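STU0660 (Streptococcus thermophilus, PDB 3ZTH) is a large Csn2-type Cas protein of CRISPR-mediated bacterial immunity that binds magnesium ions and probably binds DNA. Local coordinates at residues Ile246-Ser251 against Tyr265-Met270; Leu305-Leu310 against Tyr329-Ser334; Ser39-Gly44 against Glu59-Asp64. All blocks are in the same frame, centred on the assembly; numbering follows the deposited sequence.

Interaction 1 of 3, residues Ile246-Ser251 against Tyr265-Met270; sequences IDEENS and YDVEFM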
loop_
_atom_site.group_PDB
_atom_site.type_symbol
_atom_site.label_atom_id
_atom_site.label_comp_id
_atom_site.label_asym_id
_atom_site.label_seq_id
_atom_site.Cartn_x
_atom_site.Cartn_y
_atom_site.Cartn_z
ATOM N N ILE A 246 12.580 41.329 27.372
ATOM C CA ILE A 246 14.002 41.625 27.511
ATOM C C ILE A 246 14.432 41.768 28.968
ATOM O O ILE A 246 13.808 42.504 29.731
ATOM C CB ILE A 246 14.378 42.935 26.767
ATOM C CG1 ILE A 246 14.232 42.737 25.257
ATOM C CG2 ILE A 246 15.795 43.355 27.115
ATOM C CD1 ILE A 246 14.580 43.962 24.442
ATOM N N ASP A 247 15.483 41.044 29.351
ATOM C CA ASP A 247 16.044 41.129 30.703
ATOM C C ASP A 247 17.554 40.930 30.595
ATOM O O ASP A 247 18.066 40.674 29.503
ATOM C CB ASP A 247 15.425 40.091 31.661
ATOM C CG ASP A 247 15.689 38.654 31.239
ATOM O OD1 ASP A 247 16.843 38.323 30.889
ATOM O OD2 ASP A 247 14.736 37.840 31.275
ATOM N N GLU A 248 18.268 41.051 31.711
ATOM C CA GLU A 248 19.721 40.896 31.697
ATOM C C GLU A 248 20.212 39.549 31.175
ATOM O O GLU A 248 21.233 39.479 30.494
ATOM C CB GLU A 248 20.312 41.125 33.098
ATOM C CG GLU A 248 20.776 42.558 33.367
ATOM C CD GLU A 248 21.825 43.062 32.359
ATOM O OE1 GLU A 248 22.129 42.348 31.369
ATOM O OE2 GLU A 248 22.342 44.185 32.557
ATOM N N GLU A 249 19.484 38.485 31.483
ATOM C CA GLU A 249 19.881 37.154 31.066
ATOM C C GLU A 249 19.708 36.820 29.593
ATOM O O GLU A 249 20.631 36.296 28.973
ATOM C CB GLU A 249 19.139 36.110 31.902
ATOM C CG GLU A 249 19.323 36.308 33.391
ATOM C CD GLU A 249 20.779 36.558 33.758
ATOM O OE1 GLU A 249 21.625 35.673 33.485
ATOM O OE2 GLU A 249 21.078 37.644 34.313
ATOM N N ASN A 250 18.539 37.122 29.033
ATOM C CA ASN A 250 18.248 36.796 27.640
ATOM C C ASN A 250 18.570 37.871 26.607
ATOM O O ASN A 250 18.494 37.626 25.411
ATOM C CB ASN A 250 16.772 36.409 27.499
ATOM C CG ASN A 250 15.821 37.593 27.717
ATOM O OD1 ASN A 250 16.234 38.758 27.743
ATOM N ND2 ASN A 250 14.538 37.292 27.862
ATOM N N SER A 251 18.929 39.057 27.071
ATOM C CA SER A 251 19.239 40.177 26.182
ATOM C C SER A 251 20.093 39.864 24.940
ATOM O O SER A 251 19.726 40.207 23.815
ATOM C CB SER A 251 19.920 41.279 26.990
ATOM O OG SER A 251 19.992 42.468 26.236
ATOM N N TYR A 265 23.003 43.588 22.855
ATOM C CA TYR A 265 24.131 43.486 23.778
ATOM C C TYR A 265 23.516 43.328 25.169
ATOM O O TYR A 265 22.307 43.127 25.296
ATOM C CB TYR A 265 24.963 44.774 23.762
ATOM C CG TYR A 265 25.543 45.178 22.422
ATOM C CD1 TYR A 265 26.520 44.401 21.785
ATOM C CD2 TYR A 265 25.159 46.375 21.819
ATOM C CE1 TYR A 265 27.106 44.816 20.585
ATOM C CE2 TYR A 265 25.735 46.802 20.620
ATOM C CZ TYR A 265 26.708 46.023 20.012
ATOM O OH TYR A 265 27.293 46.482 18.848
ATOM N N ASP A 266 24.343 43.413 26.207
ATOM C CA ASP A 266 23.829 43.326 27.569
ATOM C C ASP A 266 23.052 44.616 27.798
ATOM O O ASP A 266 23.401 45.662 27.241
ATOM C CB ASP A 266 24.966 43.225 28.587
ATOM C CG ASP A 266 25.697 41.899 28.515
ATOM O OD1 ASP A 266 25.067 40.846 28.761
ATOM O OD2 ASP A 266 26.910 41.911 28.209
ATOM N N VAL A 267 22.001 44.531 28.607
ATOM C CA VAL A 267 21.150 45.677 28.910
ATOM C C VAL A 267 21.882 46.830 29.606
ATOM O O VAL A 267 21.736 47.988 29.218
ATOM C CB VAL A 267 19.955 45.241 29.788
ATOM C CG1 VAL A 267 18.980 46.393 29.964
ATOM C CG2 VAL A 267 19.270 44.039 29.151
ATOM N N GLU A 268 22.664 46.523 30.634
ATOM C CA GLU A 268 23.393 47.575 31.333
ATOM C C GLU A 268 24.365 48.266 30.372
ATOM O O GLU A 268 24.540 49.486 30.404
ATOM C CB GLU A 268 24.157 47.000 32.530
ATOM C CG GLU A 268 24.848 48.060 33.389
ATOM C CD GLU A 268 23.904 49.180 33.828
ATOM O OE1 GLU A 268 22.705 48.898 34.077
ATOM O OE2 GLU A 268 24.362 50.341 33.936
ATOM N N PHE A 269 24.996 47.480 29.513
ATOM C CA PHE A 269 25.922 48.036 28.545
ATOM C C PHE A 269 25.191 49.066 27.675
ATOM O O PHE A 269 25.630 50.205 27.547
ATOM C CB PHE A 269 26.496 46.918 27.663
ATOM C CG PHE A 269 27.374 47.418 26.545
ATOM C CD1 PHE A 269 28.722 47.694 26.769
ATOM C CD2 PHE A 269 26.839 47.649 25.277
ATOM C CE1 PHE A 269 29.527 48.196 25.741
ATOM C CE2 PHE A 269 27.634 48.153 24.241
ATOM C CZ PHE A 269 28.981 48.426 24.474
HETATM N N MSE A 270 24.065 48.662 27.097
HETATM C CA MSE A 270 23.291 49.544 26.231
HETATM C C MSE A 270 22.698 50.744 26.952
HETATM O O MSE A 270 22.599 51.837 26.386
HETATM C CB MSE A 270 22.179 48.759 25.547
HETATM C CG MSE A 270 22.697 47.640 24.671
HETATM SE SE MSE A 270 21.277 46.813 23.660
HETATM C CE MSE A 270 20.521 45.707 25.054
#
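Val267 lays its CG2 methyl over Ser251, with Val267 CG2 3.6 Å from Ser251 CB, and the same Val267 CG2 reaches Ile246 CG2 at 4.1 Å. All three residues are buried. CG2 is the branch placed beside the backbone N of Val267, while CG1 stands anti to that N (chi1 -173°). Ser251 also carries a polar link: its hydroxyl gives its proton to the carbonyl of Tyr265, Ser251 OG to Tyr265 O 2.6 Å, arriving nearly end-on at the oxygen. The selenomethionine Met270 adds its terminal methyl, with Met270 CE 3.5 Å from Ser251 OG.

The segment 265-270 opens helix 267-277, with Asp266 at the N-cap position, though the aspartate side chain makes no capping bond. From across the contact Glu248 accepts an amide of the first helical turn. Its chain bends at chi2 (-57°) and brings Glu248 OE2 to Glu268 N at 3.0 Å; the N-H meets the oxygen from above the carboxylate plane, with an N-H...O angle of 144°. Acceptance of an amide at a helix start would probably help to stabilise the carboxylate, which has Asp266 as a like-charged neighbour. The Glu268 carboxylate forms a salt bridge with Arg286.

Behind Glu248, an Asx motif shapes the loop: Asp247 OD1 accepts Asn250 N at 2.8 Å, and Asn250 OD1 in return takes Asp247 N at 2.9 Å. Helix 286-296 backs the buried side, where Leu293 touches both Ile246 and Met270, and Arg290 and Glu294 bond the backbone of Ile246.

Interaction 2 of 3, residues Leu305-Leu310 against Tyr329-Ser334; sequences LRQPSL and YRIRCS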
loop_
_atom_site.group_PDB
_atom_site.type_symbol
_atom_site.label_atom_id
_atom_site.label_comp_id
_atom_site.label_asym_id
_atom_site.label_seq_id
_atom_site.Cartn_x
_atom_site.Cartn_y
_atom_site.Cartn_z
ATOM N N LEU A 305 9.436 52.643 5.057
ATOM C CA LEU A 305 8.671 53.477 4.143
ATOM C C LEU A 305 7.697 54.352 4.927
ATOM O O LEU A 305 7.482 55.517 4.595
ATOM C CB LEU A 305 7.909 52.579 3.166
ATOM C CG LEU A 305 7.226 53.228 1.963
ATOM C CD1 LEU A 305 8.226 54.083 1.192
ATOM C CD2 LEU A 305 6.648 52.132 1.072
ATOM N N ARG A 306 7.113 53.772 5.971
ATOM C CA ARG A 306 6.168 54.475 6.829
ATOM C C ARG A 306 6.749 54.510 8.232
ATOM O O ARG A 306 7.149 53.475 8.755
ATOM C CB ARG A 306 4.832 53.733 6.880
ATOM C CG ARG A 306 4.106 53.610 5.554
ATOM C CD ARG A 306 2.860 52.743 5.704
ATOM N NE ARG A 306 1.914 52.952 4.610
ATOM C CZ ARG A 306 0.737 52.340 4.506
ATOM N NH1 ARG A 306 0.349 51.466 5.428
ATOM N NH2 ARG A 306 -0.062 52.613 3.481
ATOM N N GLN A 307 6.791 55.689 8.843
ATOM C CA GLN A 307 7.316 55.816 10.199
ATOM C C GLN A 307 6.396 55.139 11.186
ATOM O O GLN A 307 5.210 55.456 11.245
ATOM C CB GLN A 307 7.425 57.274 10.612
ATOM C CG GLN A 307 8.645 57.973 10.111
ATOM C CD GLN A 307 8.974 59.174 10.959
ATOM O OE1 GLN A 307 9.979 59.851 10.731
ATOM N NE2 GLN A 307 8.129 59.448 11.955
ATOM N N PRO A 308 6.924 54.199 11.984
ATOM C CA PRO A 308 6.050 53.535 12.953
ATOM C C PRO A 308 5.590 54.559 13.981
ATOM O O PRO A 308 6.330 55.483 14.321
ATOM C CB PRO A 308 6.947 52.452 13.549
ATOM C CG PRO A 308 8.301 53.080 13.486
ATOM C CD PRO A 308 8.311 53.717 12.108
ATOM N N SER A 309 4.353 54.408 14.441
ATOM C CA SER A 309 3.788 55.311 15.430
ATOM C C SER A 309 4.430 54.981 16.771
ATOM O O SER A 309 4.302 53.859 17.276
ATOM C CB SER A 309 2.266 55.130 15.506
ATOM O OG SER A 309 1.675 56.116 16.335
ATOM N N LEU A 310 5.130 55.959 17.336
ATOM C CA LEU A 310 5.801 55.760 18.606
ATOM C C LEU A 310 5.765 57.019 19.448
ATOM O O LEU A 310 5.554 58.119 18.928
ATOM C CB LEU A 310 7.264 55.365 18.384
ATOM C CG LEU A 310 7.573 54.086 17.610
ATOM C CD1 LEU A 310 9.084 53.973 17.396
ATOM C CD2 LEU A 310 7.037 52.886 18.373
ATOM N N TYR A 329 18.879 54.695 9.562
ATOM C CA TYR A 329 17.481 55.091 9.711
ATOM C C TYR A 329 17.189 55.954 10.935
ATOM O O TYR A 329 17.740 55.733 12.015
ATOM C CB TYR A 329 16.562 53.876 9.755
ATOM C CG TYR A 329 15.111 54.280 9.806
ATOM C CD1 TYR A 329 14.452 54.714 8.650
ATOM C CD2 TYR A 329 14.409 54.285 11.013
ATOM C CE1 TYR A 329 13.133 55.144 8.693
ATOM C CE2 TYR A 329 13.082 54.716 11.071
ATOM C CZ TYR A 329 12.452 55.144 9.907
ATOM O OH TYR A 329 11.143 55.559 9.952
ATOM N N ARG A 330 16.310 56.938 10.760
ATOM C CA ARG A 330 15.938 57.823 11.854
ATOM C C ARG A 330 14.492 58.275 11.759
ATOM O O ARG A 330 14.011 58.664 10.694
ATOM C CB ARG A 330 16.819 59.079 11.877
ATOM C CG ARG A 330 18.296 58.846 12.119
ATOM C CD ARG A 330 18.621 58.626 13.584
ATOM N NE ARG A 330 20.059 58.448 13.763
ATOM C CZ ARG A 330 20.748 57.411 13.293
ATOM N NH1 ARG A 330 20.129 56.451 12.619
ATOM N NH2 ARG A 330 22.058 57.336 13.484
ATOM N N ILE A 331 13.801 58.220 12.887
ATOM C CA ILE A 331 12.431 58.687 12.951
ATOM C C ILE A 331 12.571 60.211 13.006
ATOM O O ILE A 331 13.329 60.735 13.818
ATOM C CB ILE A 331 11.744 58.147 14.227
ATOM C CG1 ILE A 331 11.416 56.667 14.029
ATOM C CG2 ILE A 331 10.500 58.960 14.557
ATOM C CD1 ILE A 331 10.999 55.957 15.291
ATOM N N ARG A 332 11.880 60.919 12.119
ATOM C CA ARG A 332 11.958 62.377 12.100
ATOM C C ARG A 332 10.816 63.006 12.889
ATOM O O ARG A 332 9.678 62.530 12.858
ATOM C CB ARG A 332 11.946 62.914 10.660
ATOM C CG ARG A 332 13.305 62.936 9.944
ATOM C CD ARG A 332 13.692 61.578 9.364
ATOM N NE ARG A 332 14.907 61.662 8.550
ATOM C CZ ARG A 332 15.512 60.621 7.975
ATOM N NH1 ARG A 332 15.025 59.391 8.113
ATOM N NH2 ARG A 332 16.611 60.813 7.255
ATOM N N CYS A 333 11.137 64.082 13.596
ATOM C CA CYS A 333 10.169 64.801 14.414
ATOM C C CYS A 333 8.837 65.024 13.711
ATOM O O CYS A 333 8.793 65.571 12.609
ATOM C CB CYS A 333 10.755 66.150 14.831
ATOM S SG CYS A 333 9.628 67.183 15.779
ATOM N N SER A 334 7.755 64.604 14.357
ATOM C CA SER A 334 6.416 64.773 13.798
ATOM C C SER A 334 6.152 66.233 13.414
ATOM O O SER A 334 6.664 67.161 14.048
ATOM C CB SER A 334 5.361 64.311 14.810
ATOM O OG SER A 334 4.051 64.648 14.382
#
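Gln307 stretches across to the backbone of 329-334 and ends in a short, fairly straight hydrogen bond, Arg332 N to Gln307 OE1 2.6 Å with an N-H...O angle of 161°. The amide N-H comes in tilted from the plane of the Gln307 carboxamide. The side chain leaves beside its own backbone N (chi1 -81°) and then runs extended, which carries the amide group past the Tyr329 hydroxyl and alongside Ile331. There Gln307 NE2 lies 3.6 Å from the methyl Ile331 CG2, while lower down the chain Gln307 CG rests 3.5 Å from Tyr329 OH. The amide plane and the tyrosine ring are turned 74° against each other. Tyr329 OH is buried by this contact with no polar partner in the model; Pro308 CD lies 4.0 Å from Tyr329 OH.

The firmly packed part lies at Ile331, where the two branches serve different neighbours: CG2 faces the Gln307 amide, and Ile331 CD1 meets Leu310 CD1 at 3.5 Å, the two side chains crossing at about a right angle. Pro308 CG joins this apolar patch more loosely, 4.3 Å from Ile331 CD1. On the solvent side, by contrast, Gln307 and Arg332 are exposed. The Arg332 chain bends back to its own segment, where Arg332 NH1 makes a weak hydrogen bond to Arg330 O. Ser309 bonds Asp314 and Ser311 of the second subunit.

Neither segment holds a regular helix or strand; one side-chain to backbone bond and the apolar patch draw together the loops before and after helix 312-324. Asn319 OD1 of that helix accepts the amide of Ile331, and its Leu318 packs on both Leu310 and Ile331.

Interaction 3 of 3, residues Ser39-Gly44 against Glu59-Asp64; sequences SWYFGG and EPTILD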
loop_
_atom_site.group_PDB
_atom_site.type_symbol
_atom_site.label_atom_id
_atom_site.label_comp_id
_atom_site.label_asym_id
_atom_site.label_seq_id
_atom_site.Cartn_x
_atom_site.Cartn_y
_atom_site.Cartn_z
ATOM N N SER A 39 13.906 24.042 11.142
ATOM C CA SER A 39 13.042 22.891 11.313
ATOM C C SER A 39 13.447 21.723 10.420
ATOM O O SER A 39 13.349 20.568 10.826
ATOM C CB SER A 39 11.587 23.285 11.049
ATOM O OG SER A 39 11.400 23.651 9.702
ATOM N N TRP A 40 13.896 22.015 9.203
ATOM C CA TRP A 40 14.303 20.952 8.291
ATOM C C TRP A 40 15.588 20.310 8.778
ATOM O O TRP A 40 15.704 19.092 8.831
ATOM C CB TRP A 40 14.510 21.509 6.884
ATOM C CG TRP A 40 13.255 21.563 6.060
ATOM C CD1 TRP A 40 11.966 21.412 6.503
ATOM C CD2 TRP A 40 13.168 21.785 4.644
ATOM N NE1 TRP A 40 11.086 21.525 5.451
ATOM C CE2 TRP A 40 11.795 21.752 4.299
ATOM C CE3 TRP A 40 14.116 22.006 3.634
ATOM C CZ2 TRP A 40 11.348 21.932 2.981
ATOM C CZ3 TRP A 40 13.672 22.184 2.323
ATOM C CH2 TRP A 40 12.297 22.144 2.012
ATOM N N TYR A 41 16.548 21.150 9.141
ATOM C CA TYR A 41 17.839 20.694 9.618
ATOM C C TYR A 41 17.717 19.811 10.854
ATOM O O TYR A 41 18.209 18.680 10.875
ATOM C CB TYR A 41 18.707 21.900 9.960
ATOM C CG TYR A 41 20.186 21.601 10.050
ATOM C CD1 TYR A 41 20.938 21.357 8.897
ATOM C CD2 TYR A 41 20.849 21.619 11.280
ATOM C CE1 TYR A 41 22.306 21.147 8.959
ATOM C CE2 TYR A 41 22.222 21.411 11.357
ATOM C CZ TYR A 41 22.946 21.179 10.189
ATOM O OH TYR A 41 24.314 21.014 10.245
ATOM N N PHE A 42 17.070 20.335 11.888
ATOM C CA PHE A 42 16.922 19.600 13.138
ATOM C C PHE A 42 15.698 18.702 13.200
ATOM O O PHE A 42 15.600 17.854 14.081
ATOM C CB PHE A 42 16.889 20.577 14.319
ATOM C CG PHE A 42 18.176 21.340 14.515
ATOM C CD1 PHE A 42 19.377 20.665 14.728
ATOM C CD2 PHE A 42 18.186 22.732 14.492
ATOM C CE1 PHE A 42 20.564 21.364 14.917
ATOM C CE2 PHE A 42 19.369 23.440 14.680
ATOM C CZ PHE A 42 20.562 22.753 14.893
ATOM N N GLY A 43 14.776 18.881 12.259
ATOM C CA GLY A 43 13.559 18.089 12.240
ATOM C C GLY A 43 13.627 16.755 11.520
ATOM O O GLY A 43 12.646 16.009 11.524
ATOM N N GLY A 44 14.757 16.447 10.892
ATOM C CA GLY A 44 14.880 15.173 10.206
ATOM C C GLY A 44 14.348 15.139 8.784
ATOM O O GLY A 44 14.010 14.078 8.252
ATOM N N GLU A 59 23.318 19.547 0.439
ATOM C CA GLU A 59 22.526 19.716 1.651
ATOM C C GLU A 59 22.968 20.950 2.428
ATOM O O GLU A 59 24.159 21.204 2.565
ATOM C CB GLU A 59 22.644 18.484 2.543
ATOM C CG GLU A 59 22.537 17.175 1.790
ATOM C CD GLU A 59 22.269 15.997 2.702
ATOM O OE1 GLU A 59 22.842 15.954 3.812
ATOM O OE2 GLU A 59 21.487 15.108 2.299
ATOM N N PRO A 60 22.005 21.740 2.940
ATOM C CA PRO A 60 22.307 22.956 3.709
ATOM C C PRO A 60 22.954 22.656 5.067
ATOM O O PRO A 60 22.662 21.641 5.702
ATOM C CB PRO A 60 20.941 23.623 3.842
ATOM C CG PRO A 60 20.012 22.450 3.902
ATOM C CD PRO A 60 20.548 21.562 2.800
ATOM N N THR A 61 23.816 23.557 5.518
ATOM C CA THR A 61 24.524 23.367 6.771
ATOM C C THR A 61 24.346 24.490 7.793
ATOM O O THR A 61 23.973 25.611 7.444
ATOM C CB THR A 61 26.030 23.173 6.461
ATOM O OG1 THR A 61 26.346 21.779 6.516
ATOM C CG2 THR A 61 26.904 23.945 7.414
ATOM N N ILE A 62 24.602 24.169 9.060
ATOM C CA ILE A 62 24.532 25.146 10.150
ATOM C C ILE A 62 25.835 25.032 10.940
ATOM O O ILE A 62 26.136 23.973 11.501
ATOM C CB ILE A 62 23.350 24.875 11.114
ATOM C CG1 ILE A 62 22.021 25.004 10.368
ATOM C CG2 ILE A 62 23.406 25.847 12.281
ATOM C CD1 ILE A 62 20.802 25.015 11.275
ATOM N N LEU A 63 26.606 26.117 10.986
ATOM C CA LEU A 63 27.892 26.116 11.685
ATOM C C LEU A 63 27.845 26.807 13.036
ATOM O O LEU A 63 26.985 27.656 13.277
ATOM C CB LEU A 63 28.957 26.800 10.824
ATOM C CG LEU A 63 29.022 26.331 9.368
ATOM C CD1 LEU A 63 30.036 27.176 8.607
ATOM C CD2 LEU A 63 29.381 24.846 9.313
ATOM N N ASP A 64 28.777 26.446 13.915
ATOM C CA ASP A 64 28.857 27.072 15.232
ATOM C C ASP A 64 29.906 28.184 15.189
ATOM O O ASP A 64 30.399 28.537 14.123
ATOM C CB ASP A 64 29.233 26.047 16.303
ATOM C CG ASP A 64 30.544 25.345 15.997
ATOM O OD1 ASP A 64 31.552 26.042 15.745
ATOM O OD2 ASP A 64 30.567 24.094 16.014
#
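Tyr41 lies flat against Ile62, and its atoms can be followed outward from the helix. Tyr41 CB starts 4.0 Å from Ile62 CD1, and CG stands anti to the backbone N (chi1 -162°), sending the ring away from the helix toward 59-64. Tyr41 CD2 then meets the same methyl, Ile62 CD1, at 3.4 Å. Over the middle of the Tyr41 ring sits Ile62 CG1, 3.6 Å from the centroid and only 10° off the normal, a CH-pi contact. Farther out Tyr41 CE2 has Ile62 CB above it at 3.7 Å, while Tyr41 CE1 meets Pro60 O at 3.3 Å, at the ring edge. At the tip, Tyr41 OH takes a weak hydrogen bond from Ile62 N at 3.4 Å, but its stronger partner is Val70 O. The phenol is thus held at its end as well as over one face. Phe42 CE2 adds a second aromatic contact to Ile62 CD1, at 4.0 Å.

The contact packs the C-terminal part of helix 28-43 on strand 62-63, an edge strand, within this chain, of the small antiparallel sheet. Strand 2-5 lies next to it, with Phe3 touching Ile62, and Tyr77 of strand 76-80 packs against Phe42.

The three contacts follow one another along the chain in the order interaction 3, interaction 1, interaction 2, and none touches another. Interactions 1 and 2 are the closest pair, with centres 25 Å and nearest atoms about 13 Å apart; interactions 2 and 3 are the most distant, with centres 38 Å apart. Interaction 2 alone approaches the metal: the side chain of Pro308 is about 9 Å from a bound magnesium ion, about 7 Å from the side chain of Gln26 and about 8 Å from that of Asp240, both magnesium ligands. Gln26 follows strand 20-24, a neighbour of strand 254-257 in the mixed sheet, and interaction 1 joins the loop entering strand 254-257 to helix 267-277.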